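Local structure of probable aquaporin AqpM (Archaeoglobus fulgidus, 3NE2) at residues K7-E12 with I105-I110; G134-F139 with P201-G206; M159-G164 with L178-T183. The protein probably forms a membrane channel through which water moves in either direction, driven by osmotic differences. All blocks are in the same frame, centred on the assembly; numbering follows the deposited sequence.

Contact 1: K7-E12 with I105-I110; sequences KRFTAE and IVAQFI
Phe9 has its CG opposite the backbone N (chi1 -176°), which swings the ring off helix 5-34 and over Ala107, whereas Glu12 keeps CG beside its own N and bends again at the next bond, curling its carboxylate alongside Gln108. These two settings divide the contact into an apolar half and a polar half. In the first, the methyl of Ala107 comes down on one face of the Phe9 ring, a CH-pi contact in which CB is 3.6 Å from the ring centroid. The methyl is displaced toward the rim, and its nearest ring atom is CE1 of Phe9, at 3.4 Å from Ala107 CB. Val106 CG1 and Ile110 CD1 lie instead at the edge of the ring, each 4.1 Å from Phe9 CZ. Ala107 also serves the second half, since its CB packs 3.7 Å from Glu12 CB.

There the side chains of Glu12 and Gln108 run side by side in the same direction. NE2 of Gln108 gives a nearly straight hydrogen bond (161°) of 3.3 Å to Glu12 OE1, with the acceptor close to the amide plane but the donor above the carboxylate plane. The stronger bond to OE1 comes from Ile82 N, while OE2 accepts from His81 N and from Ser78 OG at the end of helix 53-78, so that the buried carboxylate probably helps to fix the loop leading into the first Asn-Pro-Ala motif. A glutamate of the first membrane helix holds this pore loop in other aquaporins too.

The local helix axes approach to 8.3 Å, with directions 36° apart. Helix 53-78 flanks the pair at Ala11, helix 84-91 packs against Gln108 through Pro84, and Leu243 of a second subunit meets Thr10.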
ATOM      1  N   LYS C   7       4.264   0.287 -34.045  1.00113.67           N
ATOM      2  CA  LYS C   7       3.629   0.976 -32.909  1.00110.10           C
ATOM      3  C   LYS C   7       3.696   0.197 -31.618  1.00106.06           C
ATOM      4  O   LYS C   7       3.668   0.810 -30.557  1.00103.96           O
ATOM      5  CB  LYS C   7       2.165   1.313 -33.203  1.00109.56           C
ATOM      6  CG  LYS C   7       1.980   2.615 -33.980  1.00113.53           C
ATOM      7  CD  LYS C   7       0.505   2.849 -34.252  1.00114.03           C
ATOM      8  CE  LYS C   7       0.251   4.059 -35.132  1.00118.71           C
ATOM      9  NZ  LYS C   7      -1.246   4.191 -35.315  1.00119.29           N
ATOM     10  N   ARG C   8       3.762  -1.135 -31.698  1.00105.59           N
ATOM     11  CA  ARG C   8       3.949  -1.965 -30.488  1.00102.70           C
ATOM     12  C   ARG C   8       5.410  -1.897 -30.004  1.00104.12           C
ATOM     13  O   ARG C   8       5.690  -1.963 -28.784  1.00101.89           O
ATOM     14  CB  ARG C   8       3.507  -3.406 -30.731  1.00102.28           C
ATOM     15  CG  ARG C   8       2.011  -3.492 -30.970  1.00101.18           C
ATOM     16  CD  ARG C   8       1.503  -4.898 -31.245  1.00101.10           C
ATOM     17  NE  ARG C   8       1.792  -5.348 -32.603  1.00104.02           N
ATOM     18  CZ  ARG C   8       2.576  -6.374 -32.919  1.00106.04           C
ATOM     19  NH1 ARG C   8       3.191  -7.108 -31.996  1.00105.30           N
ATOM     20  NH2 ARG C   8       2.746  -6.667 -34.185  1.00109.82           N
ATOM     21  N   PHE C   9       6.327  -1.726 -30.957  1.00108.04           N
ATOM     22  CA  PHE C   9       7.717  -1.485 -30.630  1.00110.19           C
ATOM     23  C   PHE C   9       7.866  -0.202 -29.802  1.00108.60           C
ATOM     24  O   PHE C   9       8.435  -0.206 -28.697  1.00107.01           O
ATOM     25  CB  PHE C   9       8.526  -1.367 -31.918  1.00115.65           C
ATOM     26  CG  PHE C   9      10.007  -1.212 -31.691  1.00118.98           C
ATOM     27  CD1 PHE C   9      10.834  -2.332 -31.640  1.00120.95           C
ATOM     28  CD2 PHE C   9      10.574   0.055 -31.520  1.00120.10           C
ATOM     29  CE1 PHE C   9      12.200  -2.191 -31.418  1.00124.75           C
ATOM     30  CE2 PHE C   9      11.931   0.200 -31.303  1.00123.47           C
ATOM     31  CZ  PHE C   9      12.750  -0.926 -31.254  1.00126.00           C
ATOM     32  N   THR C  10       7.349   0.892 -30.351  1.00109.15           N
ATOM     33  CA  THR C  10       7.463   2.187 -29.709  1.00108.38           C
ATOM     34  C   THR C  10       6.647   2.200 -28.423  1.00103.80           C
ATOM     35  O   THR C  10       6.982   2.932 -27.501  1.00103.01           O
ATOM     36  CB  THR C  10       7.025   3.334 -30.640  1.00110.76           C
ATOM     37  OG1 THR C  10       5.629   3.220 -30.926  1.00109.46           O
ATOM     38  CG2 THR C  10       7.810   3.291 -31.950  1.00115.63           C
ATOM     39  N   ALA C  11       5.590   1.385 -28.350  1.00101.38           N
ATOM     40  CA  ALA C  11       4.846   1.197 -27.100  1.00 97.46           C
ATOM     41  C   ALA C  11       5.703   0.472 -26.059  1.00 96.52           C
ATOM     42  O   ALA C  11       5.672   0.858 -24.872  1.00 94.26           O
ATOM     43  CB  ALA C  11       3.557   0.453 -27.345  1.00 95.75           C
ATOM     44  N   GLU C  12       6.471  -0.542 -26.501  1.00 98.51           N
ATOM     45  CA  GLU C  12       7.413  -1.273 -25.609  1.00 98.71           C
ATOM     46  C   GLU C  12       8.603  -0.453 -25.120  1.00100.36           C
ATOM     47  O   GLU C  12       9.120  -0.689 -24.014  1.00 99.46           O
ATOM     48  CB  GLU C  12       7.930  -2.550 -26.254  1.00101.23           C
ATOM     49  CG  GLU C  12       6.938  -3.716 -26.164  1.00 99.73           C
ATOM     50  CD  GLU C  12       6.623  -4.181 -24.724  1.00 96.42           C
ATOM     51  OE1 GLU C  12       7.516  -4.157 -23.857  1.00 96.30           O
ATOM     52  OE2 GLU C  12       5.472  -4.589 -24.458  1.00 93.84           O
ATOM     53  N   ILE C 105      12.468  -7.353 -27.447  1.00119.87           N
ATOM     54  CA  ILE C 105      13.601  -7.272 -26.501  1.00121.77           C
ATOM     55  C   ILE C 105      14.484  -6.055 -26.776  1.00123.93           C
ATOM     56  O   ILE C 105      14.918  -5.387 -25.853  1.00122.85           O
ATOM     57  CB  ILE C 105      14.450  -8.590 -26.514  1.00126.78           C
ATOM     58  CG1 ILE C 105      13.611  -9.750 -25.964  1.00124.22           C
ATOM     59  CG2 ILE C 105      15.713  -8.428 -25.689  1.00130.11           C
ATOM     60  CD1 ILE C 105      14.335 -11.054 -25.867  1.00128.97           C
ATOM     61  N   VAL C 106      14.723  -5.773 -28.054  1.00127.24           N
ATOM     62  CA  VAL C 106      15.439  -4.565 -28.468  1.00129.72           C
ATOM     63  C   VAL C 106      14.682  -3.298 -28.042  1.00124.89           C
ATOM     64  O   VAL C 106      15.306  -2.359 -27.522  1.00125.28           O
ATOM     65  CB  VAL C 106      15.679  -4.540 -29.999  1.00134.37           C
ATOM     66  CG1 VAL C 106      16.059  -3.139 -30.467  1.00135.80           C
ATOM     67  CG2 VAL C 106      16.740  -5.544 -30.370  1.00140.29           C
ATOM     68  N   ALA C 107      13.356  -3.280 -28.256  1.00120.68           N
ATOM     69  CA  ALA C 107      12.497  -2.154 -27.824  1.00116.35           C
ATOM     70  C   ALA C 107      12.622  -1.904 -26.318  1.00113.37           C
ATOM     71  O   ALA C 107      12.733  -0.751 -25.857  1.00111.99           O
ATOM     72  CB  ALA C 107      11.040  -2.418 -28.194  1.00112.69           C
ATOM     73  N   GLN C 108      12.621  -3.014 -25.581  1.00112.58           N
ATOM     74  CA  GLN C 108      12.796  -3.015 -24.127  1.00110.61           C
ATOM     75  C   GLN C 108      14.156  -2.449 -23.684  1.00113.98           C
ATOM     76  O   GLN C 108      14.216  -1.574 -22.798  1.00112.03           O
ATOM     77  CB  GLN C 108      12.573  -4.446 -23.583  1.00110.14           C
ATOM     78  CG  GLN C 108      11.084  -4.858 -23.544  1.00105.94           C
ATOM     79  CD  GLN C 108      10.828  -6.331 -23.826  1.00106.85           C
ATOM     80  OE1 GLN C 108      11.713  -7.166 -23.685  1.00110.63           O
ATOM     81  NE2 GLN C 108       9.605  -6.648 -24.235  1.00103.54           N
ATOM     82  N   PHE C 109      15.224  -2.957 -24.306  1.00119.34           N
ATOM     83  CA  PHE C 109      16.584  -2.512 -24.019  1.00123.78           C
ATOM     84  C   PHE C 109      16.794  -1.027 -24.340  1.00124.14           C
ATOM     85  O   PHE C 109      17.348  -0.284 -23.515  1.00124.27           O
ATOM     86  CB  PHE C 109      17.600  -3.352 -24.785  1.00130.29           C
ATOM     87  CG  PHE C 109      18.026  -4.603 -24.061  1.00132.51           C
ATOM     88  CD1 PHE C 109      19.363  -4.825 -23.759  1.00139.11           C
ATOM     89  CD2 PHE C 109      17.098  -5.559 -23.679  1.00129.02           C
ATOM     90  CE1 PHE C 109      19.758  -5.985 -23.093  1.00141.67           C
ATOM     91  CE2 PHE C 109      17.495  -6.720 -23.015  1.00131.34           C
ATOM     92  CZ  PHE C 109      18.814  -6.930 -22.720  1.00137.23           C
ATOM     93  N   ILE C 110      16.338  -0.597 -25.517  1.00124.42           N
ATOM     94  CA  ILE C 110      16.382   0.825 -25.884  1.00124.89           C
ATOM     95  C   ILE C 110      15.611   1.700 -24.889  1.00119.68           C
ATOM     96  O   ILE C 110      16.107   2.753 -24.474  1.00120.38           O
ATOM     97  CB  ILE C 110      15.813   1.085 -27.291  1.00126.04           C
ATOM     98  CG1 ILE C 110      16.769   0.540 -28.350  1.00132.60           C
ATOM     99  CG2 ILE C 110      15.584   2.584 -27.517  1.00125.65           C
ATOM    100  CD1 ILE C 110      16.227   0.676 -29.774  1.00134.14           C
TER

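Contact 2: G134-F139 with P201-G206; sequences GATAPF and PARTFG
Arg203, immediately after the second Asn-Pro-Ala motif, corresponds to the arginine of the aromatic/arginine selectivity filter of aquaporins, and here its guanidinium is held by the loop carbonyl of Gly134. NH1 of Arg203 donates to Gly134 O at 3.0 Å along a nearly straight line (168°). The oxygen lies in the guanidinium plane, at its edge, while NH2 adds a weak bond to the same acceptor. One face of the group is covered by Thr136, whose CG2 sits over its centre, 3.6 Å from Arg203 CZ. With its edge bonded to Gly134 and one face covered by Thr136, the guanidinium is probably restrained in position and rotation.

The arginine starts from the short helix 201-213, one of the two half-membrane helices of the aquaporin fold, and Asn200 OD1 accepts a bond from its backbone N. Its chain sets out with CG opposite N (chi1 172°) and then turns at chi2, which carries the guanidinium toward the loop.

The next residue, Thr204, crosses Thr136 at about a right angle. Thr204 OG1 is hydrogen-bonded to Ser198 OG, in the loop ahead of the motif, and lies 2.7 Å from Thr136 OG1, close enough for a bond that the one proton may or may not supply. The backbone carbonyl of Thr136 accepts a bond from Tyr208 OH, farther along helix 201-213.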
ATOM      1  N   GLY C 134      20.556   2.631  -9.468  1.00121.21           N
ATOM      2  CA  GLY C 134      19.712   1.517  -9.005  1.00118.57           C
ATOM      3  C   GLY C 134      19.984   0.191  -9.697  1.00121.14           C
ATOM      4  O   GLY C 134      19.075  -0.637  -9.849  1.00118.15           O
ATOM      5  N   ALA C 135      21.241  -0.006 -10.108  1.00126.66           N
ATOM      6  CA  ALA C 135      21.641  -1.215 -10.801  1.00130.23           C
ATOM      7  C   ALA C 135      21.577  -2.381  -9.837  1.00131.60           C
ATOM      8  O   ALA C 135      21.866  -2.220  -8.654  1.00132.59           O
ATOM      9  CB  ALA C 135      23.044  -1.058 -11.346  1.00136.89           C
ATOM     10  N   THR C 136      21.198  -3.555 -10.337  1.00131.90           N
ATOM     11  CA  THR C 136      21.116  -4.746  -9.492  1.00133.77           C
ATOM     12  C   THR C 136      22.481  -5.448  -9.434  1.00141.88           C
ATOM     13  O   THR C 136      23.251  -5.436 -10.392  1.00145.77           O
ATOM     14  CB  THR C 136      20.033  -5.727  -9.979  1.00130.71           C
ATOM     15  OG1 THR C 136      20.083  -5.829 -11.404  1.00131.17           O
ATOM     16  CG2 THR C 136      18.673  -5.249  -9.573  1.00123.58           C
ATOM     17  N   ALA C 137      22.788  -6.031  -8.287  1.00144.95           N
ATOM     18  CA  ALA C 137      23.974  -6.860  -8.147  1.00153.38           C
ATOM     19  C   ALA C 137      23.845  -7.563  -6.809  1.00155.10           C
ATOM     20  O   ALA C 137      23.085  -7.085  -5.949  1.00150.39           O
ATOM     21  CB  ALA C 137      25.243  -6.028  -8.213  1.00158.12           C
ATOM     22  N   PRO C 138      24.559  -8.697  -6.630  1.00162.16           N
ATOM     23  CA  PRO C 138      24.445  -9.502  -5.407  1.00164.77           C
ATOM     24  C   PRO C 138      24.770  -8.703  -4.166  1.00165.13           C
ATOM     25  O   PRO C 138      25.479  -7.703  -4.255  1.00166.10           O
ATOM     26  CB  PRO C 138      25.494 -10.588  -5.595  1.00174.10           C
ATOM     27  CG  PRO C 138      25.682 -10.683  -7.052  1.00174.71           C
ATOM     28  CD  PRO C 138      25.487  -9.306  -7.595  1.00168.72           C
ATOM     29  N   PHE C 139      24.247  -9.124  -3.021  1.00164.84           N
ATOM     30  CA  PHE C 139      24.501  -8.395  -1.780  1.00165.49           C
ATOM     31  C   PHE C 139      25.544  -9.095  -0.940  1.00174.59           C
ATOM     32  O   PHE C 139      25.862 -10.258  -1.186  1.00180.15           O
ATOM     33  CB  PHE C 139      23.209  -8.176  -0.993  1.00159.14           C
ATOM     34  CG  PHE C 139      22.432  -6.971  -1.454  1.00151.30           C
ATOM     35  CD1 PHE C 139      21.877  -6.937  -2.730  1.00147.02           C
ATOM     36  CD2 PHE C 139      22.281  -5.867  -0.631  1.00148.81           C
ATOM     37  CE1 PHE C 139      21.182  -5.838  -3.170  1.00140.53           C
ATOM     38  CE2 PHE C 139      21.578  -4.760  -1.064  1.00142.21           C
ATOM     39  CZ  PHE C 139      21.024  -4.747  -2.336  1.00138.23           C
ATOM     40  N   PRO C 201      16.096  -8.668 -17.376  1.00122.42           N
ATOM     41  CA  PRO C 201      17.308  -8.293 -18.088  1.00127.21           C
ATOM     42  C   PRO C 201      17.354  -6.853 -18.593  1.00125.27           C
ATOM     43  O   PRO C 201      18.418  -6.240 -18.530  1.00129.06           O
ATOM     44  CB  PRO C 201      17.323  -9.246 -19.274  1.00130.21           C
ATOM     45  CG  PRO C 201      16.630 -10.438 -18.788  1.00129.53           C
ATOM     46  CD  PRO C 201      15.570  -9.955 -17.846  1.00123.43           C
ATOM     47  N   ALA C 202      16.245  -6.323 -19.118  1.00120.30           N
ATOM     48  CA  ALA C 202      16.221  -4.932 -19.595  1.00118.73           C
ATOM     49  C   ALA C 202      16.337  -3.942 -18.431  1.00116.85           C
ATOM     50  O   ALA C 202      17.030  -2.904 -18.542  1.00118.66           O
ATOM     51  CB  ALA C 202      14.979  -4.652 -20.397  1.00114.32           C
ATOM     52  N   ARG C 203      15.707  -4.283 -17.303  1.00113.87           N
ATOM     53  CA  ARG C 203      15.735  -3.438 -16.094  1.00111.98           C
ATOM     54  C   ARG C 203      17.117  -3.398 -15.423  1.00116.43           C
ATOM     55  O   ARG C 203      17.476  -2.407 -14.808  1.00115.96           O
ATOM     56  CB  ARG C 203      14.662  -3.925 -15.123  1.00108.38           C
ATOM     57  CG  ARG C 203      14.673  -3.281 -13.745  1.00107.77           C
ATOM     58  CD  ARG C 203      15.417  -4.158 -12.727  1.00112.08           C
ATOM     59  NE  ARG C 203      15.356  -3.621 -11.365  1.00111.71           N
ATOM     60  CZ  ARG C 203      16.272  -2.820 -10.806  1.00113.23           C
ATOM     61  NH1 ARG C 203      17.357  -2.413 -11.472  1.00115.51           N
ATOM     62  NH2 ARG C 203      16.088  -2.412  -9.556  1.00112.22           N
ATOM     63  N   THR C 204      17.873  -4.485 -15.543  1.00121.16           N
ATOM     64  CA  THR C 204      19.270  -4.534 -15.110  1.00126.91           C
ATOM     65  C   THR C 204      20.170  -3.812 -16.113  1.00130.56           C
ATOM     66  O   THR C 204      21.021  -3.010 -15.722  1.00133.03           O
ATOM     67  CB  THR C 204      19.752  -5.994 -14.935  1.00131.61           C
ATOM     68  OG1 THR C 204      19.108  -6.581 -13.795  1.00129.01           O
ATOM     69  CG2 THR C 204      21.266  -6.046 -14.751  1.00138.77           C
ATOM     70  N   PHE C 205      19.967  -4.102 -17.397  1.00131.23           N
ATOM     71  CA  PHE C 205      20.734  -3.480 -18.470  1.00135.30           C
ATOM     72  C   PHE C 205      20.816  -1.962 -18.343  1.00133.61           C
ATOM     73  O   PHE C 205      21.926  -1.400 -18.295  1.00138.14           O
ATOM     74  CB  PHE C 205      20.143  -3.852 -19.833  1.00134.82           C
ATOM     75  CG  PHE C 205      20.811  -3.162 -21.000  1.00139.14           C
ATOM     76  CD1 PHE C 205      21.948  -3.720 -21.614  1.00146.26           C
ATOM     77  CD2 PHE C 205      20.306  -1.953 -21.492  1.00136.17           C
ATOM     78  CE1 PHE C 205      22.563  -3.084 -22.699  1.00150.60           C
ATOM     79  CE2 PHE C 205      20.918  -1.309 -22.578  1.00140.51           C
ATOM     80  CZ  PHE C 205      22.046  -1.879 -23.185  1.00147.63           C
ATOM     81  N   GLY C 206      19.649  -1.309 -18.297  1.00127.53           N
ATOM     82  CA  GLY C 206      19.568   0.167 -18.222  1.00125.73           C
ATOM     83  C   GLY C 206      20.622   0.851 -17.330  1.00128.65           C
ATOM     84  O   GLY C 206      21.512   1.577 -17.811  1.00132.68           O
TER

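Contact 3: M159-G164 with L178-T183; sequences MLVIMG and LVIGLT
Val179 O accepts two hydrogen bonds from Thr183 within helix 176-195, and both residues turn toward Val161 on helix 144-167. The regular backbone bond from Thr183 N measures 2.9 Å to Val179 O, and the hydroxyl Thr183 OG1 reaches the same oxygen at 2.9 Å, from above the carbonyl plane. It can do so because OG1 stands beside its own N (chi1 -65°), leaning back along the helix. The hydroxyl is thereby satisfied inside its own helix, and its oxygen can lie against hydrocarbon: the nearest atom across the contact is Val161 CG2, 3.7 Å from Thr183 OG1. Thr183 and Val161 lie alongside one another, pointing opposite ways.

This is a familiar solution in membrane proteins, where a threonine hydroxyl donates a hydrogen bond to a carbonyl one turn earlier in its own helix, so that a polar side chain can sit among apolar ones. The helices themselves follow one another in the chain as an antiparallel pair of membrane spans, their local directions 172° apart and their local axes 9.7 Å from each other at closest approach.

Val161 fills the middle of the interface. Its CG1 is 3.8 Å from Val179 CG1, the two valines meeting at a slant, and 3.9 Å from Ile180 CG1. Ile180 keeps CG1 beside N and then runs straight on (chi2 173°), which takes CD1 across to Ile162. The isoleucines meet at about a right angle, with Ile180 CD1 3.9 Å from Ile162 CG1.

Beyond this pair, Ile180 packs on Ile71 of helix 53-78 in the same chain and Ile162 on Val86 of helix 84-91. Ala69 and Tyr72 of a third subunit of the tetramer pack on Val161 and Val179, respectively.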
ATOM      1  N   MET C 159       5.929 -14.511 -13.197  1.00102.98           N
ATOM      2  CA  MET C 159       5.332 -15.095 -14.429  1.00102.73           C
ATOM      3  C   MET C 159       4.088 -15.927 -14.133  1.00102.54           C
ATOM      4  O   MET C 159       3.116 -15.897 -14.880  1.00100.14           O
ATOM      5  CB  MET C 159       6.342 -15.951 -15.189  1.00106.74           C
ATOM      6  CG  MET C 159       5.930 -16.226 -16.589  1.00106.12           C
ATOM      7  SD  MET C 159       5.823 -14.718 -17.553  1.00101.94           S
ATOM      8  CE  MET C 159       4.703 -15.305 -18.879  1.00100.43           C
ATOM      9  N   LEU C 160       4.127 -16.639 -13.011  1.00105.22           N
ATOM     10  CA  LEU C 160       2.981 -17.397 -12.533  1.00105.67           C
ATOM     11  C   LEU C 160       1.724 -16.514 -12.380  1.00101.59           C
ATOM     12  O   LEU C 160       0.625 -16.944 -12.713  1.00101.21           O
ATOM     13  CB  LEU C 160       3.319 -18.082 -11.194  1.00109.34           C
ATOM     14  CG  LEU C 160       2.394 -19.221 -10.777  1.00111.20           C
ATOM     15  CD1 LEU C 160       2.555 -20.296 -11.793  1.00113.59           C
ATOM     16  CD2 LEU C 160       2.701 -19.747  -9.396  1.00114.10           C
ATOM     17  N   VAL C 161       1.889 -15.291 -11.882  1.00 99.09           N
ATOM     18  CA  VAL C 161       0.780 -14.364 -11.769  1.00 95.96           C
ATOM     19  C   VAL C 161       0.379 -13.923 -13.167  1.00 93.75           C
ATOM     20  O   VAL C 161      -0.813 -13.859 -13.485  1.00 92.71           O
ATOM     21  CB  VAL C 161       1.132 -13.146 -10.874  1.00 94.41           C
ATOM     22  CG1 VAL C 161       0.240 -11.950 -11.150  1.00 91.50           C
ATOM     23  CG2 VAL C 161       1.005 -13.523  -9.431  1.00 96.95           C
ATOM     24  N   ILE C 162       1.370 -13.639 -14.009  1.00 93.67           N
ATOM     25  CA  ILE C 162       1.098 -13.188 -15.403  1.00 91.94           C
ATOM     26  C   ILE C 162       0.229 -14.201 -16.173  1.00 92.89           C
ATOM     27  O   ILE C 162      -0.619 -13.836 -16.996  1.00 91.08           O
ATOM     28  CB  ILE C 162       2.424 -12.855 -16.172  1.00 92.58           C
ATOM     29  CG1 ILE C 162       3.144 -11.690 -15.475  1.00 91.14           C
ATOM     30  CG2 ILE C 162       2.137 -12.512 -17.625  1.00 90.78           C
ATOM     31  CD1 ILE C 162       4.493 -11.424 -15.985  1.00 91.83           C
ATOM     32  N   MET C 163       0.448 -15.478 -15.876  1.00 96.04           N
ATOM     33  CA  MET C 163      -0.345 -16.552 -16.470  1.00 97.53           C
ATOM     34  C   MET C 163      -1.738 -16.504 -15.894  1.00 96.18           C
ATOM     35  O   MET C 163      -2.714 -16.577 -16.607  1.00 95.28           O
ATOM     36  CB  MET C 163       0.271 -17.936 -16.162  1.00101.82           C
ATOM     37  CG  MET C 163       1.653 -18.210 -16.782  1.00104.23           C
ATOM     38  SD  MET C 163       1.660 -18.213 -18.582  1.00103.61           S
ATOM     39  CE  MET C 163       0.251 -19.277 -18.921  1.00104.96           C
ATOM     40  N   GLY C 164      -1.810 -16.395 -14.580  1.00 96.36           N
ATOM     41  CA  GLY C 164      -3.073 -16.546 -13.887  1.00 96.68           C
ATOM     42  C   GLY C 164      -4.056 -15.390 -14.022  1.00 93.98           C
ATOM     43  O   GLY C 164      -5.266 -15.578 -13.956  1.00 94.65           O
ATOM     44  N   LEU C 178      -3.037  -3.905 -11.870  1.00 80.47           N
ATOM     45  CA  LEU C 178      -2.922  -3.725 -10.433  1.00 81.16           C
ATOM     46  C   LEU C 178      -2.261  -4.939  -9.783  1.00 81.97           C
ATOM     47  O   LEU C 178      -1.262  -4.789  -9.104  1.00 82.29           O
ATOM     48  CB  LEU C 178      -4.310  -3.464  -9.803  1.00 82.32           C
ATOM     49  CG  LEU C 178      -4.324  -2.995  -8.345  1.00 83.52           C
ATOM     50  CD1 LEU C 178      -3.762  -1.581  -8.238  1.00 82.96           C
ATOM     51  CD2 LEU C 178      -5.706  -3.005  -7.765  1.00 85.20           C
ATOM     52  N   VAL C 179      -2.804  -6.131 -10.007  1.00 82.77           N
ATOM     53  CA  VAL C 179      -2.249  -7.336  -9.411  1.00 84.42           C
ATOM     54  C   VAL C 179      -0.825  -7.576  -9.845  1.00 84.64           C
ATOM     55  O   VAL C 179       0.015  -7.769  -8.998  1.00 86.24           O
ATOM     56  CB  VAL C 179      -3.026  -8.605  -9.751  1.00 85.86           C
ATOM     57  CG1 VAL C 179      -2.299  -9.829  -9.211  1.00 87.44           C
ATOM     58  CG2 VAL C 179      -4.448  -8.515  -9.203  1.00 86.91           C
ATOM     59  N   ILE C 180      -0.534  -7.577 -11.138  1.00 84.03           N
ATOM     60  CA  ILE C 180       0.836  -7.892 -11.602  1.00 85.08           C
ATOM     61  C   ILE C 180       1.864  -6.959 -10.984  1.00 85.01           C
ATOM     62  O   ILE C 180       2.964  -7.384 -10.619  1.00 87.02           O
ATOM     63  CB  ILE C 180       0.993  -7.855 -13.154  1.00 84.73           C
ATOM     64  CG1 ILE C 180       0.290  -9.065 -13.804  1.00 86.34           C
ATOM     65  CG2 ILE C 180       2.478  -7.864 -13.537  1.00 84.88           C
ATOM     66  CD1 ILE C 180       0.220  -9.064 -15.338  1.00 85.73           C
ATOM     67  N   GLY C 181       1.514  -5.686 -10.865  1.00 83.29           N
ATOM     68  CA  GLY C 181       2.447  -4.714 -10.304  1.00 83.26           C
ATOM     69  C   GLY C 181       2.693  -4.893  -8.819  1.00 84.30           C
ATOM     70  O   GLY C 181       3.823  -4.967  -8.356  1.00 85.46           O
ATOM     71  N   LEU C 182       1.598  -4.936  -8.076  1.00 84.16           N
ATOM     72  CA  LEU C 182       1.648  -5.137  -6.650  1.00 85.62           C
ATOM     73  C   LEU C 182       2.441  -6.410  -6.343  1.00 88.30           C
ATOM     74  O   LEU C 182       3.181  -6.433  -5.375  1.00 90.42           O
ATOM     75  CB  LEU C 182       0.220  -5.211  -6.065  1.00 85.74           C
ATOM     76  CG  LEU C 182      -0.583  -3.910  -5.959  1.00 83.68           C
ATOM     77  CD1 LEU C 182      -2.013  -4.132  -5.455  1.00 83.91           C
ATOM     78  CD2 LEU C 182       0.158  -2.984  -5.043  1.00 83.62           C
ATOM     79  N   THR C 183       2.295  -7.455  -7.162  1.00 88.79           N
ATOM     80  CA  THR C 183       3.054  -8.692  -6.978  1.00 91.84           C
ATOM     81  C   THR C 183       4.551  -8.424  -7.023  1.00 92.99           C
ATOM     82  O   THR C 183       5.281  -8.857  -6.128  1.00 95.96           O
ATOM     83  CB  THR C 183       2.719  -9.749  -8.066  1.00 92.35           C
ATOM     84  OG1 THR C 183       1.357 -10.158  -7.955  1.00 92.53           O
ATOM     85  CG2 THR C 183       3.608 -10.982  -7.942  1.00 96.06           C
TER

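Overall arrangement
Three chemistries follow three places in the fold. Contacts 2 and 3 are buried, whereas contact 1 is only partly so, its aromatic half lying toward the surface and its acidic half inside. Polar bonds carry contact 2, contact 1 mixes both kinds, and contact 3 relies on apolar side chains between its helices. Contacts 1 and 2 bear on the two pore loops and touch directly: Phe109 packs on Phe205, and Ala202 meets Gln108 and Phe109. Contact 3 stands apart, about 11 Å from each of the others between nearest atoms, yet its helix 176-195 leads along the chain to helix 201-213 of contact 2. Other subunits reach contacts 1 and 3.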